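Local coordinates for lectin-like protein (Entamoeba histolytica HM-1:IMSS-A, PDB 5ZBT) that is of unknown function but, as the legume lectin-like domain of an ERGIC-53-like membrane protein, may bind D-mannose, at residues L28-P33 and R41-K46; G99-E104 and G123-F128; N117-I122 and S137-D142. All coordinates share one frame; numbering follows the deposited sequence.

Contact 1: residues L28-P33 and R41-K46; sequences LSFREP and RNYDMK
Leu28 and Asn42 bring the two backbones closest, with CA atoms 6.6 Å apart, too far for a strand pair, so the segments meet through a side-chain-to-backbone bond, an aromatic pair and one water. The setting is the edge of the two-sheet sandwich of L-type lectins: 43-46 is an outermost strand of one sheet, whereas Phe30 is joined by backbone hydrogen bonds to Leu227, in strand 220-231 of the other. The main polar link is a short bond from Tyr43 OH to Leu28 O, 2.6 Å long. The hydroxyl approaches in the carbonyl plane on a lone pair, with a C=O...O angle of 124°, and Leu28 O in turn lies at the edge of the tyrosine ring, in its plane. This buried carbonyl therefore has a sound partner that also restrains the direction of the phenol. Beside it, Phe30 and Tyr43 form an offset edge-to-face pair, the edge of Phe30 turned toward the face of Tyr43, with ring centroids 5.8 Å apart and planes at 90°. The first torsion of Phe30 (chi1 47°) sets its ring between the backbone N and the carbonyl carbon, and this swings the CD1-CE1 edge over to Tyr43; Phe30 CD1 lies 3.9 Å from Tyr43 CE1. Both rings also rest on Leu227 and Met69, which places the pair between the sheets. On the loop side, Asp26 accepts hydrogen bonds from Leu28 N and from the side-chain hydroxyl of Ser29, which is also bonded to Tyr229 N, while Asn38 of helix 36-42 donates to Ser29 O. A second, indirect link runs through a water that donates to Ser29 O at 2.6 Å and accepts a hydrogen bond from Asn42 ND2 at 2.8 Å.

Contact 2: residues G99-E104 and G123-F128; sequences GVWLTE and GIFINF
Ile124 O is approached by two groups of the neighbouring strand: Val100 N makes a 2.7 Å hydrogen bond with it, nearly straight at 164°, and Gly99 CA adds a weaker CA-H...O contact at 3.2 Å. The return bond, Ile124 N to Val100 O at 2.8 Å, completes the hydrogen-bonded pair. Gly99 with Phe125 and Trp101 with Gly123 are the flanking non-hydrogen-bonded pairs, and the two strand axes run antiparallel at 176°. On the face carrying Trp101 and Phe125, each aromatic residue is paired with a glycine, which leaves the rings room to lean together. Phe125 directs its CE1-CZ edge at one face of the indole; Phe125 CE1 stands 3.4 Å from Trp101 CZ2, and the planes meet at 64°. The same phenyl ring has Gly99 CA at its edge and the Gly123 carbonyl carbon over one face. Trp101 NE1 is hydrogen-bonded to Ser211 OG, which restrains the rotation of the indole, while Phe113 stacks on Phe125. On the opposite face Val100 and Ile124 point into the hydrophobic interior, packing on Ile173 of strand 170-176, and Leu102 CD1 meets Ile124 CD1 at 3.8 Å. Strands 97-103 and 122-127 are neighbours well inside a seven-stranded antiparallel sheet, with apolar side chains turned to the second sheet, as expected for the L-type lectin beta-sandwich.

Contact 3: residues N117-I122 and S137-D142; sequences NIYKGI and SVLKND
Tyr119 and Asn141 form the centre of this contact: Asn141 CB sits over one face of the phenol ring, 3.6 Å from the Tyr119 centroid, a CH-pi contact. The amide stands almost upright on the ring, the two planes being 86° apart. At the far end of the ring, Tyr119 OH donates a 2.6 Å hydrogen bond to Leu139 O, arriving 49° above the carbonyl plane and thus not on a lone pair. A chi1 of 65° holds the ring over its own main chain, with Ile122 N at its edge, from where it reaches Leu139 and Asn141. Alongside, the backbones join by a hydrogen-bonded antiparallel pair, Gly121 N to Asn141 O at 3.1 Å and Asn141 N to Gly121 O at 2.9 Å. Gly121, in a backbone conformation that would jam a CB against the preceding carbonyl, is the corner at which the chain leaves its loop to enter strand 122-127 of the lectin beta-sandwich. Past that corner Ile122 turns to the interior, its CG2 4.0 Å from Val138 CG1, and Val138 in turn packs on Ile196 and Ile198 of the other sheet. In the next shell, Val144 O accepts a hydrogen bond from Asn141 ND2 and so restrains the amide's rotation. Trp101 meets the tyrosine ring edge-to-face, and Lys140 NZ is anchored by a salt bridge to Glu152.

Overall arrangement
All three contacts reach one antiparallel sheet of the lectin sandwich. Contacts 2 and 3 are neighbours, with centres about 8 Å apart: strand 122-127 stands between 97-103 and 135-142, and the probable hydrogen bonds Leu102 O to Ile122 N (2.8 Å) and Phe125 O to Ser137 N (2.9 Å) continue the ladder from one into the other. On the face turned from the second sheet, Trp101 CZ3 of contact 2 comes within 3.6 Å of Tyr119 CE1 of contact 3. Contact 1 lies at the edge formed by strand 43-46, with strands 66-71 and 207-213 between it and contact 2; its centre is about 17 Å from that of contact 2 and about 22 Å from that of contact 3.

Contact 1: residues L28-P33 and R41-K46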
loop_
_atom_site.group_PDB
_atom_site.type_symbol
_atom_site.label_atom_id
_atom_site.label_comp_id
_atom_site.label_asym_id
_atom_site.label_seq_id
_atom_site.Cartn_x
_atom_site.Cartn_y
_atom_site.Cartn_z
ATOM N N LEU A 28 4.484 0.122 13.234
ATOM C CA LEU A 28 4.234 0.231 11.804
ATOM C C LEU A 28 5.396 0.832 11.032
ATOM O O LEU A 28 5.681 0.399 9.914
ATOM C CB LEU A 28 2.976 1.089 11.549
ATOM C CG LEU A 28 1.675 0.681 12.232
ATOM C CD1 LEU A 28 0.514 1.611 11.865
ATOM C CD2 LEU A 28 1.326 -0.770 11.902
ATOM N N SER A 29 6.057 1.840 11.589
ATOM C CA SER A 29 6.971 2.662 10.817
ATOM C C SER A 29 8.280 1.945 10.547
ATOM O O SER A 29 8.775 1.194 11.388
ATOM C CB SER A 29 7.266 3.967 11.551
ATOM O OG SER A 29 6.103 4.754 11.640
ATOM N N PHE A 30 8.830 2.176 9.355
ATOM C CA PHE A 30 10.264 2.045 9.135
ATOM C C PHE A 30 10.720 3.248 8.326
ATOM O O PHE A 30 10.199 3.512 7.236
ATOM C CB PHE A 30 10.655 0.729 8.454
ATOM C CG PHE A 30 9.833 0.366 7.249
ATOM C CD1 PHE A 30 8.648 -0.351 7.388
ATOM C CD2 PHE A 30 10.297 0.650 5.973
ATOM C CE1 PHE A 30 7.909 -0.723 6.277
ATOM C CE2 PHE A 30 9.571 0.277 4.849
ATOM C CZ PHE A 30 8.372 -0.406 5.001
ATOM N N ARG A 31 11.663 3.986 8.881
ATOM C CA ARG A 31 12.118 5.255 8.347
ATOM C C ARG A 31 13.523 5.112 7.784
ATOM O O ARG A 31 14.203 4.102 7.992
ATOM C CB ARG A 31 12.069 6.332 9.438
ATOM C CG ARG A 31 10.668 6.517 10.022
ATOM C CD ARG A 31 10.638 7.505 11.181
ATOM N NE ARG A 31 9.600 7.142 12.147
ATOM C CZ ARG A 31 9.765 6.249 13.124
ATOM N NH1 ARG A 31 8.763 5.967 13.950
ATOM N NH2 ARG A 31 10.937 5.633 13.272
ATOM N N GLU A 32 13.950 6.157 7.044
ATOM C CA GLU A 32 15.271 6.280 6.431
ATOM C C GLU A 32 16.272 6.814 7.448
ATOM O O GLU A 32 16.000 7.832 8.099
ATOM C CB GLU A 32 15.226 7.206 5.226
ATOM C CG GLU A 32 14.441 6.666 4.037
ATOM C CD GLU A 32 14.883 7.294 2.710
ATOM O OE1 GLU A 32 14.093 8.074 2.114
ATOM O OE2 GLU A 32 16.026 7.013 2.269
ATOM N N PRO A 33 17.437 6.167 7.612
ATOM C CA PRO A 33 17.837 4.975 6.852
ATOM C C PRO A 33 17.212 3.681 7.398
ATOM O O PRO A 33 16.957 3.585 8.603
ATOM C CB PRO A 33 19.358 4.961 7.021
ATOM C CG PRO A 33 19.567 5.542 8.401
ATOM C CD PRO A 33 18.452 6.553 8.613
ATOM N N ARG A 41 10.992 -6.928 12.937
ATOM C CA ARG A 41 10.277 -7.147 14.187
ATOM C C ARG A 41 8.804 -6.796 14.066
ATOM O O ARG A 41 8.002 -7.244 14.891
ATOM C CB ARG A 41 10.941 -6.373 15.335
ATOM C CG ARG A 41 10.638 -4.891 15.386
ATOM C CD ARG A 41 10.986 -4.331 16.755
ATOM N NE ARG A 41 12.422 -4.099 16.874
ATOM C CZ ARG A 41 12.980 -2.899 16.786
ATOM N NH1 ARG A 41 12.209 -1.830 16.590
ATOM N NH2 ARG A 41 14.297 -2.773 16.893
ATOM N N ASN A 42 8.427 -6.055 13.029
ATOM C CA ASN A 42 7.052 -5.626 12.841
ATOM C C ASN A 42 6.341 -6.285 11.662
ATOM O O ASN A 42 5.107 -6.233 11.617
ATOM C CB ASN A 42 7.012 -4.098 12.703
ATOM C CG ASN A 42 7.298 -3.408 14.026
ATOM O OD1 ASN A 42 6.980 -3.954 15.084
ATOM N ND2 ASN A 42 7.906 -2.223 13.980
ATOM N N TYR A 43 7.055 -6.950 10.745
ATOM C CA TYR A 43 6.437 -7.441 9.510
ATOM C C TYR A 43 6.889 -8.856 9.178
ATOM O O TYR A 43 8.088 -9.145 9.179
ATOM C CB TYR A 43 6.773 -6.512 8.333
ATOM C CG TYR A 43 6.137 -5.142 8.440
ATOM C CD1 TYR A 43 6.814 -4.070 9.011
ATOM C CD2 TYR A 43 4.858 -4.919 7.957
ATOM C CE1 TYR A 43 6.213 -2.815 9.111
ATOM C CE2 TYR A 43 4.252 -3.672 8.045
ATOM C CZ TYR A 43 4.923 -2.633 8.619
ATOM O OH TYR A 43 4.291 -1.416 8.682
ATOM N N ASP A 44 5.929 -9.732 8.897
ATOM C CA ASP A 44 6.189 -10.993 8.219
ATOM C C ASP A 44 6.421 -10.744 6.736
ATOM O O ASP A 44 5.940 -9.761 6.163
ATOM C CB ASP A 44 5.015 -11.966 8.344
ATOM C CG ASP A 44 4.682 -12.308 9.761
ATOM O OD1 ASP A 44 5.621 -12.559 10.542
ATOM O OD2 ASP A 44 3.471 -12.317 10.082
ATOM N N MET A 45 7.125 -11.682 6.102
ATOM C CA MET A 45 7.554 -11.539 4.717
ATOM C C MET A 45 7.285 -12.829 3.966
ATOM O O MET A 45 7.717 -13.902 4.392
ATOM C CB MET A 45 9.038 -11.158 4.643
ATOM C CG MET A 45 9.254 -9.723 5.107
ATOM S SD MET A 45 10.965 -9.214 5.232
ATOM C CE MET A 45 10.988 -8.482 6.872
ATOM N N LYS A 46 6.570 -12.724 2.851
ATOM C CA LYS A 46 6.109 -13.897 2.113
ATOM C C LYS A 46 6.253 -13.583 0.626
ATOM O O LYS A 46 5.440 -12.843 0.060
ATOM C CB LYS A 46 4.676 -14.240 2.496
ATOM C CG LYS A 46 4.031 -15.337 1.663
ATOM C CD LYS A 46 4.702 -16.684 1.847
ATOM C CE LYS A 46 3.649 -17.788 1.959
ATOM N NZ LYS A 46 4.211 -19.164 1.802
HETATM O O HOH W 1 8.650 -1.434 11.365
#

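Contact 2: residues G99-E104 and G123-F128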
loop_
_atom_site.group_PDB
_atom_site.type_symbol
_atom_site.label_atom_id
_atom_site.label_comp_id
_atom_site.label_asym_id
_atom_site.label_seq_id
_atom_site.Cartn_x
_atom_site.Cartn_y
_atom_site.Cartn_z
ATOM N N GLY A 99 -0.368 -2.720 -3.467
ATOM C CA GLY A 99 -1.482 -2.544 -2.552
ATOM C C GLY A 99 -1.015 -2.232 -1.149
ATOM O O GLY A 99 -0.025 -2.792 -0.671
ATOM N N VAL A 100 -1.734 -1.328 -0.492
ATOM C CA VAL A 100 -1.616 -1.128 0.943
ATOM C C VAL A 100 -2.938 -1.549 1.573
ATOM O O VAL A 100 -4.013 -1.202 1.074
ATOM C CB VAL A 100 -1.252 0.320 1.296
ATOM C CG1 VAL A 100 -1.068 0.461 2.841
ATOM C CG2 VAL A 100 0.003 0.725 0.560
ATOM N N TRP A 101 -2.863 -2.312 2.646
ATOM C CA TRP A 101 -4.014 -3.064 3.104
ATOM C C TRP A 101 -4.268 -2.779 4.573
ATOM O O TRP A 101 -3.334 -2.742 5.372
ATOM C CB TRP A 101 -3.795 -4.568 2.898
ATOM C CG TRP A 101 -3.556 -5.012 1.463
ATOM C CD1 TRP A 101 -2.384 -4.918 0.741
ATOM C CD2 TRP A 101 -4.504 -5.668 0.605
ATOM N NE1 TRP A 101 -2.559 -5.469 -0.511
ATOM C CE2 TRP A 101 -3.850 -5.934 -0.618
ATOM C CE3 TRP A 101 -5.851 -6.057 0.757
ATOM C CZ2 TRP A 101 -4.496 -6.566 -1.685
ATOM C CZ3 TRP A 101 -6.489 -6.690 -0.307
ATOM C CH2 TRP A 101 -5.806 -6.936 -1.511
ATOM N N LEU A 102 -5.536 -2.588 4.927
ATOM C CA LEU A 102 -5.954 -2.426 6.323
ATOM C C LEU A 102 -7.048 -3.462 6.546
ATOM O O LEU A 102 -8.196 -3.259 6.130
ATOM C CB LEU A 102 -6.433 -1.004 6.608
ATOM C CG LEU A 102 -5.366 0.121 6.516
ATOM C CD1 LEU A 102 -4.998 0.495 5.071
ATOM C CD2 LEU A 102 -5.802 1.377 7.264
ATOM N N THR A 103 -6.689 -4.594 7.153
ATOM C CA THR A 103 -7.573 -5.751 7.163
ATOM C C THR A 103 -7.732 -6.339 8.553
ATOM O O THR A 103 -6.882 -6.175 9.437
ATOM C CB THR A 103 -7.093 -6.860 6.209
ATOM O OG1 THR A 103 -5.717 -7.192 6.480
ATOM C CG2 THR A 103 -7.275 -6.411 4.764
ATOM N N GLU A 104 -8.849 -7.059 8.703
ATOM C CA GLU A 104 -9.184 -7.736 9.953
ATOM C C GLU A 104 -8.211 -8.872 10.267
ATOM O O GLU A 104 -7.960 -9.159 11.446
ATOM C CB GLU A 104 -10.627 -8.256 9.875
ATOM C CG GLU A 104 -11.074 -9.109 11.058
ATOM C CD GLU A 104 -12.487 -9.655 10.882
ATOM O OE1 GLU A 104 -13.428 -9.105 11.510
ATOM O OE2 GLU A 104 -12.655 -10.628 10.104
ATOM N N GLY A 123 -8.462 -2.260 0.784
ATOM C CA GLY A 123 -7.288 -2.315 -0.064
ATOM C C GLY A 123 -7.158 -1.003 -0.821
ATOM O O GLY A 123 -8.128 -0.520 -1.418
ATOM N N ILE A 124 -5.961 -0.425 -0.760
ATOM C CA ILE A 124 -5.606 0.780 -1.512
ATOM C C ILE A 124 -4.587 0.357 -2.559
ATOM O O ILE A 124 -3.504 -0.139 -2.213
ATOM C CB ILE A 124 -5.047 1.883 -0.593
ATOM C CG1 ILE A 124 -6.005 2.127 0.567
ATOM C CG2 ILE A 124 -4.814 3.172 -1.339
ATOM C CD1 ILE A 124 -5.315 2.457 1.848
ATOM N N PHE A 125 -4.930 0.539 -3.836
ATOM C CA PHE A 125 -4.159 -0.020 -4.937
ATOM C C PHE A 125 -3.661 1.086 -5.855
ATOM O O PHE A 125 -4.394 2.032 -6.163
ATOM C CB PHE A 125 -4.994 -1.027 -5.752
ATOM C CG PHE A 125 -5.702 -2.062 -4.908
ATOM C CD1 PHE A 125 -5.010 -2.795 -3.950
ATOM C CD2 PHE A 125 -7.054 -2.294 -5.067
ATOM C CE1 PHE A 125 -5.658 -3.753 -3.172
ATOM C CE2 PHE A 125 -7.716 -3.242 -4.282
ATOM C CZ PHE A 125 -7.007 -3.974 -3.338
ATOM N N ILE A 126 -2.407 0.959 -6.280
ATOM C CA ILE A 126 -1.844 1.752 -7.363
ATOM C C ILE A 126 -1.620 0.798 -8.523
ATOM O O ILE A 126 -0.836 -0.151 -8.405
ATOM C CB ILE A 126 -0.527 2.435 -6.963
ATOM C CG1 ILE A 126 -0.679 3.222 -5.655
ATOM C CG2 ILE A 126 -0.034 3.337 -8.101
ATOM C CD1 ILE A 126 0.634 3.902 -5.191
ATOM N N ASN A 127 -2.312 1.024 -9.633
ATOM C CA ASN A 127 -2.283 0.086 -10.750
ATOM C C ASN A 127 -1.668 0.739 -11.981
ATOM O O ASN A 127 -2.118 1.808 -12.406
ATOM C CB ASN A 127 -3.683 -0.415 -11.071
ATOM C CG ASN A 127 -3.690 -1.297 -12.287
ATOM O OD1 ASN A 127 -3.213 -2.417 -12.232
ATOM N ND2 ASN A 127 -4.194 -0.788 -13.403
ATOM N N PHE A 128 -0.629 0.095 -12.540
ATOM C CA PHE A 128 -0.015 0.485 -13.812
ATOM C C PHE A 128 -0.411 -0.420 -14.977
ATOM O O PHE A 128 -0.302 0.006 -16.137
ATOM C CB PHE A 128 1.524 0.472 -13.712
ATOM C CG PHE A 128 2.095 1.467 -12.742
ATOM C CD1 PHE A 128 2.186 1.159 -11.385
ATOM C CD2 PHE A 128 2.560 2.697 -13.185
ATOM C CE1 PHE A 128 2.718 2.073 -10.485
ATOM C CE2 PHE A 128 3.103 3.622 -12.297
ATOM C CZ PHE A 128 3.182 3.318 -10.941
#

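Contact 3: residues N117-I122 and S137-D142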
loop_
_atom_site.group_PDB
_atom_site.type_symbol
_atom_site.label_atom_id
_atom_site.label_comp_id
_atom_site.label_asym_id
_atom_site.label_seq_id
_atom_site.Cartn_x
_atom_site.Cartn_y
_atom_site.Cartn_z
ATOM N N ASN A 117 -8.348 -12.521 -2.919
ATOM C CA ASN A 117 -9.489 -11.704 -3.319
ATOM C C ASN A 117 -10.595 -11.637 -2.267
ATOM O O ASN A 117 -11.470 -10.773 -2.368
ATOM C CB ASN A 117 -10.064 -12.215 -4.651
ATOM C CG ASN A 117 -10.222 -13.732 -4.677
ATOM O OD1 ASN A 117 -9.258 -14.469 -4.504
ATOM N ND2 ASN A 117 -11.439 -14.197 -4.883
ATOM N N ILE A 118 -10.585 -12.500 -1.260
ATOM C CA ILE A 118 -11.542 -12.436 -0.156
ATOM C C ILE A 118 -10.810 -11.915 1.071
ATOM O O ILE A 118 -9.767 -12.461 1.447
ATOM C CB ILE A 118 -12.181 -13.805 0.126
ATOM C CG1 ILE A 118 -12.952 -14.272 -1.113
ATOM C CG2 ILE A 118 -13.081 -13.703 1.326
ATOM C CD1 ILE A 118 -13.368 -15.711 -1.088
ATOM N N TYR A 119 -11.339 -10.845 1.673
ATOM C CA TYR A 119 -10.721 -10.194 2.829
ATOM C C TYR A 119 -11.759 -9.289 3.481
ATOM O O TYR A 119 -12.786 -8.963 2.880
ATOM C CB TYR A 119 -9.460 -9.388 2.436
ATOM C CG TYR A 119 -9.722 -8.197 1.537
ATOM C CD1 TYR A 119 -9.801 -8.349 0.155
ATOM C CD2 TYR A 119 -9.882 -6.917 2.064
ATOM C CE1 TYR A 119 -10.046 -7.254 -0.681
ATOM C CE2 TYR A 119 -10.117 -5.811 1.234
ATOM C CZ TYR A 119 -10.209 -5.987 -0.131
ATOM O OH TYR A 119 -10.456 -4.897 -0.943
ATOM N N LYS A 120 -11.492 -8.886 4.724
ATOM C CA LYS A 120 -12.361 -7.932 5.409
ATOM C C LYS A 120 -11.544 -6.687 5.747
ATOM O O LYS A 120 -10.636 -6.733 6.580
ATOM C CB LYS A 120 -13.008 -8.549 6.648
ATOM C CG LYS A 120 -14.157 -7.711 7.211
ATOM C CD LYS A 120 -14.718 -8.306 8.516
ATOM C CE LYS A 120 -15.988 -9.144 8.248
ATOM N NZ LYS A 120 -16.021 -10.493 8.921
ATOM N N GLY A 121 -11.855 -5.585 5.099
ATOM C CA GLY A 121 -11.123 -4.360 5.326
ATOM C C GLY A 121 -11.032 -3.556 4.040
ATOM O O GLY A 121 -11.947 -3.572 3.213
ATOM N N ILE A 122 -9.885 -2.902 3.884
ATOM C CA ILE A 122 -9.675 -1.900 2.849
ATOM C C ILE A 122 -8.394 -2.256 2.108
ATOM O O ILE A 122 -7.371 -2.562 2.741
ATOM C CB ILE A 122 -9.598 -0.474 3.445
ATOM C CG1 ILE A 122 -10.986 0.024 3.823
ATOM C CG2 ILE A 122 -8.945 0.521 2.498
ATOM C CD1 ILE A 122 -10.993 0.882 5.071
ATOM N N SER A 137 -6.974 3.206 -6.587
ATOM C CA SER A 137 -8.296 2.687 -6.271
ATOM C C SER A 137 -8.369 2.355 -4.791
ATOM O O SER A 137 -7.357 2.057 -4.152
ATOM C CB SER A 137 -8.622 1.428 -7.059
ATOM O OG SER A 137 -8.061 1.494 -8.355
ATOM N N VAL A 138 -9.577 2.419 -4.247
ATOM C CA VAL A 138 -9.862 1.935 -2.907
ATOM C C VAL A 138 -11.002 0.943 -3.026
ATOM O O VAL A 138 -12.006 1.218 -3.693
ATOM C CB VAL A 138 -10.218 3.067 -1.932
ATOM C CG1 VAL A 138 -10.592 2.482 -0.598
ATOM C CG2 VAL A 138 -9.030 4.029 -1.772
ATOM N N LEU A 139 -10.831 -0.216 -2.397
ATOM C CA LEU A 139 -11.768 -1.324 -2.492
ATOM C C LEU A 139 -12.042 -1.806 -1.078
ATOM O O LEU A 139 -11.187 -2.458 -0.476
ATOM C CB LEU A 139 -11.184 -2.447 -3.340
ATOM C CG LEU A 139 -12.182 -3.383 -4.006
ATOM C CD1 LEU A 139 -13.231 -2.555 -4.652
ATOM C CD2 LEU A 139 -11.485 -4.196 -5.057
ATOM N N LYS A 140 -13.215 -1.482 -0.543
ATOM C CA LYS A 140 -13.625 -1.994 0.760
ATOM C C LYS A 140 -14.402 -3.286 0.561
ATOM O O LYS A 140 -15.323 -3.343 -0.258
ATOM C CB LYS A 140 -14.478 -0.984 1.527
ATOM C CG LYS A 140 -14.875 -1.448 2.918
ATOM C CD LYS A 140 -15.342 -0.284 3.769
ATOM C CE LYS A 140 -15.386 -0.659 5.250
ATOM N NZ LYS A 140 -16.542 -1.568 5.572
ATOM N N ASN A 141 -14.017 -4.314 1.306
ATOM C CA ASN A 141 -14.574 -5.652 1.194
ATOM C C ASN A 141 -15.113 -6.091 2.551
ATOM O O ASN A 141 -14.522 -5.792 3.595
ATOM C CB ASN A 141 -13.504 -6.641 0.691
ATOM C CG ASN A 141 -14.081 -7.998 0.297
ATOM O OD1 ASN A 141 -15.285 -8.262 0.460
ATOM N ND2 ASN A 141 -13.216 -8.868 -0.247
ATOM N N ASP A 142 -16.240 -6.793 2.528
ATOM C CA ASP A 142 -16.889 -7.316 3.724
ATOM C C ASP A 142 -16.774 -8.843 3.797
ATOM O O ASP A 142 -17.700 -9.535 4.215
ATOM C CB ASP A 142 -18.352 -6.871 3.756
ATOM C CG ASP A 142 -19.023 -7.138 5.106
ATOM O OD1 ASP A 142 -18.297 -7.181 6.136
ATOM O OD2 ASP A 142 -20.271 -7.321 5.130
#